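Local structure of ribonucleoside-diphosphate reductase (Pseudomonas aeruginosa, 5IM3) at residues P488-F491 / M492-F496; L552-L555 / F556-G559; A770-A773 / T774-N777. The protein probably catalyses the thioredoxin-dependent reduction of ribonucleoside diphosphates to deoxyribonucleotides for DNA synthesis, and binds dATP as an allosteric nucleotide. All blocks are in the same frame, centred on the assembly; numbering follows the deposited sequence.

Interaction 1. Residues P488-F491 / M492-F496; sequences PDLF and MKRVF
M492 meets F491 as an immediate neighbour on the helix. Bent at chi2 and chi3, its chain brings SD 4.0 Å from CD2 of the F491 ring, a Met-aromatic contact in which the sulfur stands obliquely to the ring. K493 follows; its N donates to D489 O at 2.9 Å, straighter at the hydrogen (162°) than the bonds of R494 and V495. Its chain is extended beyond CG and carries NZ away to a salt bridge with E521, whereas D489 pairs with R735. All this happens on helix 489-496, a short helix entered through P488 at the N-cap directly after strand 482-487 of the barrel, and packed against helices 517-532, 544-558 and 885-897. R494 repeats the bond one residue on, N to L490 O at 2.9 Å, and its bent chain lays a guanidinium face near L490 CD2, with NH2 4.2 Å from that methyl; NH1 is taken by S500 O and E528. V495 then bonds through N to F491 O and sets CG2 over one face of the F491 ring, 4.1 Å from its centroid, a CH-pi contact. With CG anti to the backbone N (chi1 173°) and the ring turned by a chi2 of 77°, F491 presents that face to V495.

Interaction 2. Residues L552-L555 / F556-G559; sequences LSML and FETG
M554 and T558 meet across one turn near the C-terminal end of helix 544-558, a local helix-end contact where the helix packs on strand 562-565 and helix 885-897 of the barrel domain. The carbonyl O of M554 is gripped twice by T558: N donates to it at 2.7 Å, and OG1, turned between the backbone N and carbonyl carbon of T558 (chi1 76°), donates to the same M554 O at 2.8 Å. The two donors come from opposite faces of the M554 carbonyl plane, the hydroxyl from well above it, which fixes the rotation of the threonine. T558 OG1 also accepts from H560 N, so the hydroxyl bridges the last turn and the chain beyond it. The bent chain of M554 brings its CE 3.7 Å from OE1 of the E557 carboxylate, the two side chains crossing at a slant. E557 CG lies 3.1 Å from S553 O, the same oxygen that accepts from E557 N. L555 CD1 lies 3.6 Å from G559 O, and L555 also packs on Y892, L563 and L906. G559 N makes weak bonds to L555 O and M554 O, and its positive phi of 83° belongs to a backbone shape that by itself calls for glycine. The chain turns here toward barrel strand 562-565, and a glycine of positive phi is a common way for a helix to end.

Interaction 3. Residues A770-A773 / T774-N777; sequences APTA and TIAN
T772 and A776 are joined across the first turn of helix 773-779 by the backbone bond from A776 N to T772 O, 2.9 Å long with 159° at the hydrogen. T772 stands at the N-cap, yet its side chain makes no capping bond. Its OG1, set between the backbone N and the carbonyl carbon (chi1 65°), instead accepts from S784 N and has a weak bond to Q783 OE1, while its CB rests against I775. That contact is apolar: I775 CG1 approaches T772 CB to 3.6 Å and CD1 comes within 4.0 Å of T772 CG2, the two side chains crossing at about a right angle. Both also lean on S606 of strand 600-608 and M663 of strand 659-663, so the helix start is packed against the barrel wall. A776 CB lies 3.1 Å from T772 O, beside the N-H that satisfies it. One residue on, N777 N reaches A773 O at 3.4 Å, a weak bond. N777 OD1 also lies 3.3 Å from A773 O, but two acceptors cannot bond to each other; OD1 has a weak bond from Q783 NE2. Further along, T779 OG1 bonds to I775 O. In related class I reductases the loop and the N-terminal turn of the corresponding helix hold the substrate's phosphates, and the same is probable here. With T772 OG1 bonded to S784 N and only weakly to Q783 OE1, the chemistry implies that this threonine ties the helix start to the loop that follows the helix rather than capping the helix itself.

The three contacts follow one another along the chain within the barrel domain, and none touches another. Interactions 1 and 2 are neighbours, with centres 19 Å apart and nearest atoms about 8 Å apart, and helix 544-558 joins them: its earlier part, at W548 and M551, receives M492, V495 and F491, while its last turn forms interaction 2. Helix 885-897 serves both. Interaction 3, centred 26 Å from interaction 2 and 34 Å from interaction 1, lies about 5 Å from the centre of the chain, against 34 Å and 24 Å for interactions 1 and 2. It is the one probably near the substrate phosphates, as in class I relatives. All three lie away from the bound dATP sites.

Interaction 1. Residues P488-F491 / M492-F496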
ATOM      1  N   PRO A 488     -21.312  20.963  21.201  1.00 47.24           N
ATOM      2  CA  PRO A 488     -21.399  21.406  22.597  1.00 47.60           C
ATOM      3  C   PRO A 488     -20.097  21.152  23.341  1.00 48.84           C
ATOM      4  O   PRO A 488     -19.344  20.228  23.029  1.00 47.22           O
ATOM      5  CB  PRO A 488     -22.539  20.556  23.176  1.00 48.96           C
ATOM      6  CG  PRO A 488     -23.200  19.894  21.999  1.00 47.93           C
ATOM      7  CD  PRO A 488     -22.156  19.783  20.948  1.00 47.48           C
ATOM      8  N   ASP A 489     -19.846  21.990  24.352  1.00 49.95           N
ATOM      9  CA  ASP A 489     -18.659  21.816  25.184  1.00 52.78           C
ATOM     10  C   ASP A 489     -18.599  20.414  25.773  1.00 52.10           C
ATOM     11  O   ASP A 489     -17.514  19.834  25.904  1.00 51.24           O
ATOM     12  CB  ASP A 489     -18.645  22.857  26.306  1.00 55.67           C
ATOM     13  CG  ASP A 489     -18.105  24.202  25.856  1.00 56.10           C
ATOM     14  OD1 ASP A 489     -17.901  24.390  24.638  1.00 55.19           O
ATOM     15  OD2 ASP A 489     -17.889  25.073  26.723  1.00 56.95           O
ATOM     16  N   LEU A 490     -19.755  19.852  26.133  1.00 51.34           N
ATOM     17  CA  LEU A 490     -19.773  18.560  26.807  1.00 51.41           C
ATOM     18  C   LEU A 490     -19.154  17.476  25.937  1.00 49.75           C
ATOM     19  O   LEU A 490     -18.474  16.579  26.445  1.00 51.85           O
ATOM     20  CB  LEU A 490     -21.206  18.189  27.189  1.00 51.52           C
ATOM     21  CG  LEU A 490     -21.380  16.930  28.036  1.00 52.13           C
ATOM     22  CD1 LEU A 490     -20.701  17.087  29.384  1.00 53.33           C
ATOM     23  CD2 LEU A 490     -22.854  16.627  28.219  1.00 53.22           C
ATOM     24  N   PHE A 491     -19.373  17.539  24.622  1.00 49.60           N
ATOM     25  CA  PHE A 491     -18.771  16.548  23.737  1.00 50.43           C
ATOM     26  C   PHE A 491     -17.251  16.613  23.810  1.00 51.15           C
ATOM     27  O   PHE A 491     -16.581  15.585  23.954  1.00 52.37           O
ATOM     28  CB  PHE A 491     -19.245  16.749  22.299  1.00 47.66           C
ATOM     29  CG  PHE A 491     -18.528  15.874  21.306  1.00 47.08           C
ATOM     30  CD1 PHE A 491     -18.844  14.530  21.187  1.00 47.14           C
ATOM     31  CD2 PHE A 491     -17.529  16.392  20.501  1.00 47.32           C
ATOM     32  CE1 PHE A 491     -18.179  13.722  20.280  1.00 46.32           C
ATOM     33  CE2 PHE A 491     -16.859  15.587  19.592  1.00 47.11           C
ATOM     34  CZ  PHE A 491     -17.188  14.251  19.482  1.00 45.23           C
ATOM     35  N   MET A 492     -16.688  17.820  23.709  1.00 52.60           N
ATOM     36  CA  MET A 492     -15.244  17.971  23.833  1.00 56.27           C
ATOM     37  C   MET A 492     -14.757  17.504  25.199  1.00 59.20           C
ATOM     38  O   MET A 492     -13.683  16.903  25.310  1.00 60.82           O
ATOM     39  CB  MET A 492     -14.845  19.427  23.595  1.00 56.22           C
ATOM     40  CG  MET A 492     -15.232  19.972  22.226  1.00 55.15           C
ATOM     41  SD  MET A 492     -14.508  19.063  20.849  1.00 54.24           S
ATOM     42  CE  MET A 492     -12.755  19.246  21.193  1.00 57.67           C
ATOM     43  N   LYS A 493     -15.532  17.777  26.254  1.00 60.15           N
ATOM     44  CA  LYS A 493     -15.186  17.257  27.573  1.00 62.20           C
ATOM     45  C   LYS A 493     -15.081  15.736  27.552  1.00 60.79           C
ATOM     46  O   LYS A 493     -14.165  15.161  28.151  1.00 62.06           O
ATOM     47  CB  LYS A 493     -16.221  17.702  28.607  1.00 63.54           C
ATOM     48  CG  LYS A 493     -16.169  19.177  28.973  1.00 63.69           C
ATOM     49  CD  LYS A 493     -17.166  19.487  30.082  1.00 66.06           C
ATOM     50  CE  LYS A 493     -17.099  20.941  30.526  1.00 67.21           C
ATOM     51  NZ  LYS A 493     -18.062  21.230  31.627  1.00 67.11           N
ATOM     52  N   ARG A 494     -16.014  15.069  26.868  1.00 59.01           N
ATOM     53  CA  ARG A 494     -15.977  13.613  26.794  1.00 59.83           C
ATOM     54  C   ARG A 494     -14.802  13.127  25.952  1.00 59.17           C
ATOM     55  O   ARG A 494     -14.265  12.044  26.207  1.00 58.60           O
ATOM     56  CB  ARG A 494     -17.298  13.085  26.231  1.00 59.24           C
ATOM     57  CG  ARG A 494     -18.517  13.406  27.090  1.00 58.37           C
ATOM     58  CD  ARG A 494     -18.577  12.541  28.345  1.00 60.02           C
ATOM     59  NE  ARG A 494     -19.691  12.911  29.219  1.00 59.97           N
ATOM     60  CZ  ARG A 494     -20.940  12.480  29.073  1.00 58.56           C
ATOM     61  NH1 ARG A 494     -21.258  11.658  28.079  1.00 58.16           N
ATOM     62  NH2 ARG A 494     -21.880  12.874  29.921  1.00 58.19           N
ATOM     63  N   VAL A 495     -14.386  13.909  24.955  1.00 59.64           N
ATOM     64  CA  VAL A 495     -13.185  13.568  24.197  1.00 59.21           C
ATOM     65  C   VAL A 495     -11.954  13.666  25.091  1.00 60.02           C
ATOM     66  O   VAL A 495     -11.147  12.733  25.176  1.00 59.78           O
ATOM     67  CB  VAL A 495     -13.058  14.477  22.960  1.00 58.44           C
ATOM     68  CG1 VAL A 495     -11.719  14.253  22.258  1.00 58.12           C
ATOM     69  CG2 VAL A 495     -14.214  14.235  21.994  1.00 54.86           C
ATOM     70  N   PHE A 496     -11.795  14.803  25.773  1.00 58.45           N
ATOM     71  CA  PHE A 496     -10.650  14.994  26.657  1.00 61.79           C
ATOM     72  C   PHE A 496     -10.572  13.909  27.721  1.00 63.50           C
ATOM     73  O   PHE A 496      -9.471  13.514  28.122  1.00 66.37           O
ATOM     74  CB  PHE A 496     -10.728  16.370  27.319  1.00 60.39           C
ATOM     75  CG  PHE A 496     -10.167  17.486  26.481  1.00 59.64           C
ATOM     76  CD1 PHE A 496     -10.599  17.681  25.178  1.00 58.63           C
ATOM     77  CD2 PHE A 496      -9.222  18.354  27.004  1.00 59.76           C
ATOM     78  CE1 PHE A 496     -10.085  18.710  24.409  1.00 58.23           C
ATOM     79  CE2 PHE A 496      -8.708  19.384  26.242  1.00 59.46           C
ATOM     80  CZ  PHE A 496      -9.139  19.564  24.944  1.00 58.18           C
TER

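Interaction 2. Residues L552-L555 / F556-G559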
ATOM      1  N   LEU A 552     -12.678  14.518  12.371  1.00 49.05           N
ATOM      2  CA  LEU A 552     -11.433  15.084  11.856  1.00 49.70           C
ATOM      3  C   LEU A 552     -11.009  14.424  10.550  1.00 48.08           C
ATOM      4  O   LEU A 552     -10.446  15.096   9.679  1.00 49.24           O
ATOM      5  CB  LEU A 552     -10.324  14.964  12.902  1.00 49.01           C
ATOM      6  CG  LEU A 552     -10.598  15.679  14.228  1.00 49.97           C
ATOM      7  CD1 LEU A 552      -9.411  15.511  15.167  1.00 50.68           C
ATOM      8  CD2 LEU A 552     -10.918  17.160  14.018  1.00 49.18           C
ATOM      9  N   SER A 553     -11.282  13.131  10.383  1.00 46.74           N
ATOM     10  CA  SER A 553     -10.907  12.464   9.141  1.00 48.69           C
ATOM     11  C   SER A 553     -11.752  12.957   7.973  1.00 47.67           C
ATOM     12  O   SER A 553     -11.251  13.079   6.849  1.00 46.19           O
ATOM     13  CB  SER A 553     -11.027  10.946   9.295  1.00 50.58           C
ATOM     14  OG  SER A 553     -12.372  10.557   9.476  1.00 57.55           O
ATOM     15  N   MET A 554     -13.036  13.249   8.214  1.00 47.09           N
ATOM     16  CA  MET A 554     -13.870  13.817   7.156  1.00 45.15           C
ATOM     17  C   MET A 554     -13.449  15.244   6.831  1.00 44.46           C
ATOM     18  O   MET A 554     -13.403  15.631   5.658  1.00 44.52           O
ATOM     19  CB  MET A 554     -15.344  13.779   7.562  1.00 45.36           C
ATOM     20  CG  MET A 554     -15.970  12.392   7.542  1.00 46.50           C
ATOM     21  SD  MET A 554     -15.931  11.619   5.913  1.00 51.95           S
ATOM     22  CE  MET A 554     -14.482  10.564   6.074  1.00 50.41           C
ATOM     23  N   LEU A 555     -13.150  16.046   7.855  1.00 45.70           N
ATOM     24  CA  LEU A 555     -12.615  17.379   7.607  1.00 46.39           C
ATOM     25  C   LEU A 555     -11.337  17.306   6.777  1.00 48.40           C
ATOM     26  O   LEU A 555     -11.116  18.134   5.886  1.00 48.44           O
ATOM     27  CB  LEU A 555     -12.362  18.094   8.937  1.00 45.86           C
ATOM     28  CG  LEU A 555     -11.801  19.519   8.875  1.00 46.98           C
ATOM     29  CD1 LEU A 555     -12.796  20.469   8.229  1.00 46.19           C
ATOM     30  CD2 LEU A 555     -11.429  20.009  10.265  1.00 48.70           C
ATOM     31  N   PHE A 556     -10.493  16.301   7.035  1.00 45.05           N
ATOM     32  CA  PHE A 556      -9.255  16.156   6.272  1.00 47.05           C
ATOM     33  C   PHE A 556      -9.525  15.652   4.859  1.00 46.86           C
ATOM     34  O   PHE A 556      -8.947  16.162   3.892  1.00 44.16           O
ATOM     35  CB  PHE A 556      -8.302  15.207   6.996  1.00 49.07           C
ATOM     36  CG  PHE A 556      -7.120  14.780   6.163  1.00 53.89           C
ATOM     37  CD1 PHE A 556      -6.111  15.677   5.852  1.00 55.52           C
ATOM     38  CD2 PHE A 556      -7.019  13.479   5.697  1.00 55.07           C
ATOM     39  CE1 PHE A 556      -5.023  15.285   5.085  1.00 58.67           C
ATOM     40  CE2 PHE A 556      -5.936  13.081   4.933  1.00 56.68           C
ATOM     41  CZ  PHE A 556      -4.937  13.985   4.626  1.00 58.19           C
ATOM     42  N   GLU A 557     -10.395  14.647   4.722  1.00 52.14           N
ATOM     43  CA  GLU A 557     -10.607  14.006   3.427  1.00 53.55           C
ATOM     44  C   GLU A 557     -11.527  14.816   2.523  1.00 50.62           C
ATOM     45  O   GLU A 557     -11.321  14.853   1.305  1.00 49.28           O
ATOM     46  CB  GLU A 557     -11.184  12.606   3.623  1.00 54.98           C
ATOM     47  CG  GLU A 557     -10.235  11.628   4.287  1.00 62.35           C
ATOM     48  CD  GLU A 557     -10.828  10.235   4.401  1.00 63.07           C
ATOM     49  OE1 GLU A 557     -11.742   9.907   3.614  1.00 62.93           O
ATOM     50  OE2 GLU A 557     -10.379   9.470   5.281  1.00 65.48           O
ATOM     51  N   THR A 558     -12.555  15.453   3.087  1.00 49.71           N
ATOM     52  CA  THR A 558     -13.552  16.159   2.293  1.00 49.27           C
ATOM     53  C   THR A 558     -13.587  17.662   2.534  1.00 49.36           C
ATOM     54  O   THR A 558     -14.229  18.376   1.755  1.00 51.17           O
ATOM     55  CB  THR A 558     -14.955  15.592   2.566  1.00 47.94           C
ATOM     56  OG1 THR A 558     -15.426  16.059   3.836  1.00 46.27           O
ATOM     57  CG2 THR A 558     -14.936  14.066   2.570  1.00 48.59           C
ATOM     58  N   GLY A 559     -12.924  18.165   3.575  1.00 48.92           N
ATOM     59  CA  GLY A 559     -13.022  19.565   3.935  1.00 46.21           C
ATOM     60  C   GLY A 559     -14.235  19.920   4.768  1.00 46.16           C
ATOM     61  O   GLY A 559     -14.409  21.099   5.112  1.00 43.70           O
TER

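Interaction 3. Residues A770-A773 / T774-N777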
ATOM      1  N   ALA A 770     -14.779  38.738   8.957  1.00 46.20           N
ATOM      2  CA  ALA A 770     -15.215  37.935   7.832  1.00 46.12           C
ATOM      3  C   ALA A 770     -14.145  37.906   6.754  1.00 47.56           C
ATOM      4  O   ALA A 770     -13.229  38.735   6.751  1.00 48.86           O
ATOM      5  CB  ALA A 770     -16.512  38.505   7.252  1.00 46.71           C
ATOM      6  N   PRO A 771     -14.219  36.958   5.819  1.00 45.29           N
ATOM      7  CA  PRO A 771     -13.312  37.004   4.668  1.00 47.37           C
ATOM      8  C   PRO A 771     -13.498  38.303   3.899  1.00 47.56           C
ATOM      9  O   PRO A 771     -14.566  38.919   3.927  1.00 49.29           O
ATOM     10  CB  PRO A 771     -13.727  35.784   3.836  1.00 45.31           C
ATOM     11  CG  PRO A 771     -14.385  34.864   4.821  1.00 44.54           C
ATOM     12  CD  PRO A 771     -15.082  35.767   5.789  1.00 44.74           C
ATOM     13  N   THR A 772     -12.436  38.723   3.211  1.00 46.80           N
ATOM     14  CA  THR A 772     -12.400  40.021   2.541  1.00 48.94           C
ATOM     15  C   THR A 772     -11.771  39.891   1.164  1.00 51.28           C
ATOM     16  O   THR A 772     -11.027  40.773   0.720  1.00 48.94           O
ATOM     17  CB  THR A 772     -11.623  41.046   3.365  1.00 49.28           C
ATOM     18  OG1 THR A 772     -10.250  40.647   3.445  1.00 50.68           O
ATOM     19  CG2 THR A 772     -12.197  41.173   4.770  1.00 48.21           C
ATOM     20  N   ALA A 773     -12.057  38.784   0.474  1.00 57.36           N
ATOM     21  CA  ALA A 773     -11.429  38.501  -0.813  1.00 58.76           C
ATOM     22  C   ALA A 773     -11.417  39.727  -1.723  1.00 59.57           C
ATOM     23  O   ALA A 773     -10.352  40.237  -2.092  1.00 59.73           O
ATOM     24  CB  ALA A 773     -12.156  37.339  -1.492  1.00 60.91           C
ATOM     25  N   THR A 774     -12.600  40.218  -2.091  1.00 54.50           N
ATOM     26  CA  THR A 774     -12.679  41.281  -3.086  1.00 54.71           C
ATOM     27  C   THR A 774     -12.175  42.610  -2.528  1.00 52.74           C
ATOM     28  O   THR A 774     -11.374  43.297  -3.174  1.00 51.56           O
ATOM     29  CB  THR A 774     -14.114  41.416  -3.593  1.00 54.50           C
ATOM     30  OG1 THR A 774     -14.537  40.172  -4.161  1.00 56.48           O
ATOM     31  CG2 THR A 774     -14.213  42.508  -4.652  1.00 58.36           C
ATOM     32  N   ILE A 775     -12.629  42.991  -1.330  1.00 48.41           N
ATOM     33  CA  ILE A 775     -12.348  44.335  -0.832  1.00 51.02           C
ATOM     34  C   ILE A 775     -10.891  44.499  -0.410  1.00 51.09           C
ATOM     35  O   ILE A 775     -10.380  45.624  -0.397  1.00 50.14           O
ATOM     36  CB  ILE A 775     -13.297  44.703   0.327  1.00 49.25           C
ATOM     37  CG1 ILE A 775     -13.136  43.741   1.505  1.00 47.73           C
ATOM     38  CG2 ILE A 775     -14.744  44.717  -0.164  1.00 50.84           C
ATOM     39  CD1 ILE A 775     -14.004  44.102   2.703  1.00 48.74           C
ATOM     40  N   ALA A 776     -10.203  43.412  -0.055  1.00 50.03           N
ATOM     41  CA  ALA A 776      -8.762  43.493   0.146  1.00 51.64           C
ATOM     42  C   ALA A 776      -8.042  43.720  -1.178  1.00 54.42           C
ATOM     43  O   ALA A 776      -7.091  44.506  -1.248  1.00 54.09           O
ATOM     44  CB  ALA A 776      -8.249  42.223   0.828  1.00 50.27           C
ATOM     45  N   ASN A 777      -8.489  43.046  -2.240  1.00 58.02           N
ATOM     46  CA  ASN A 777      -7.934  43.296  -3.566  1.00 60.96           C
ATOM     47  C   ASN A 777      -8.219  44.719  -4.024  1.00 60.82           C
ATOM     48  O   ASN A 777      -7.378  45.349  -4.677  1.00 63.34           O
ATOM     49  CB  ASN A 777      -8.505  42.297  -4.573  1.00 65.10           C
ATOM     50  CG  ASN A 777      -7.981  40.893  -4.366  1.00 66.84           C
ATOM     51  OD1 ASN A 777      -7.336  40.597  -3.358  1.00 67.38           O
ATOM     52  ND2 ASN A 777      -8.254  40.016  -5.322  1.00 68.31           N
TER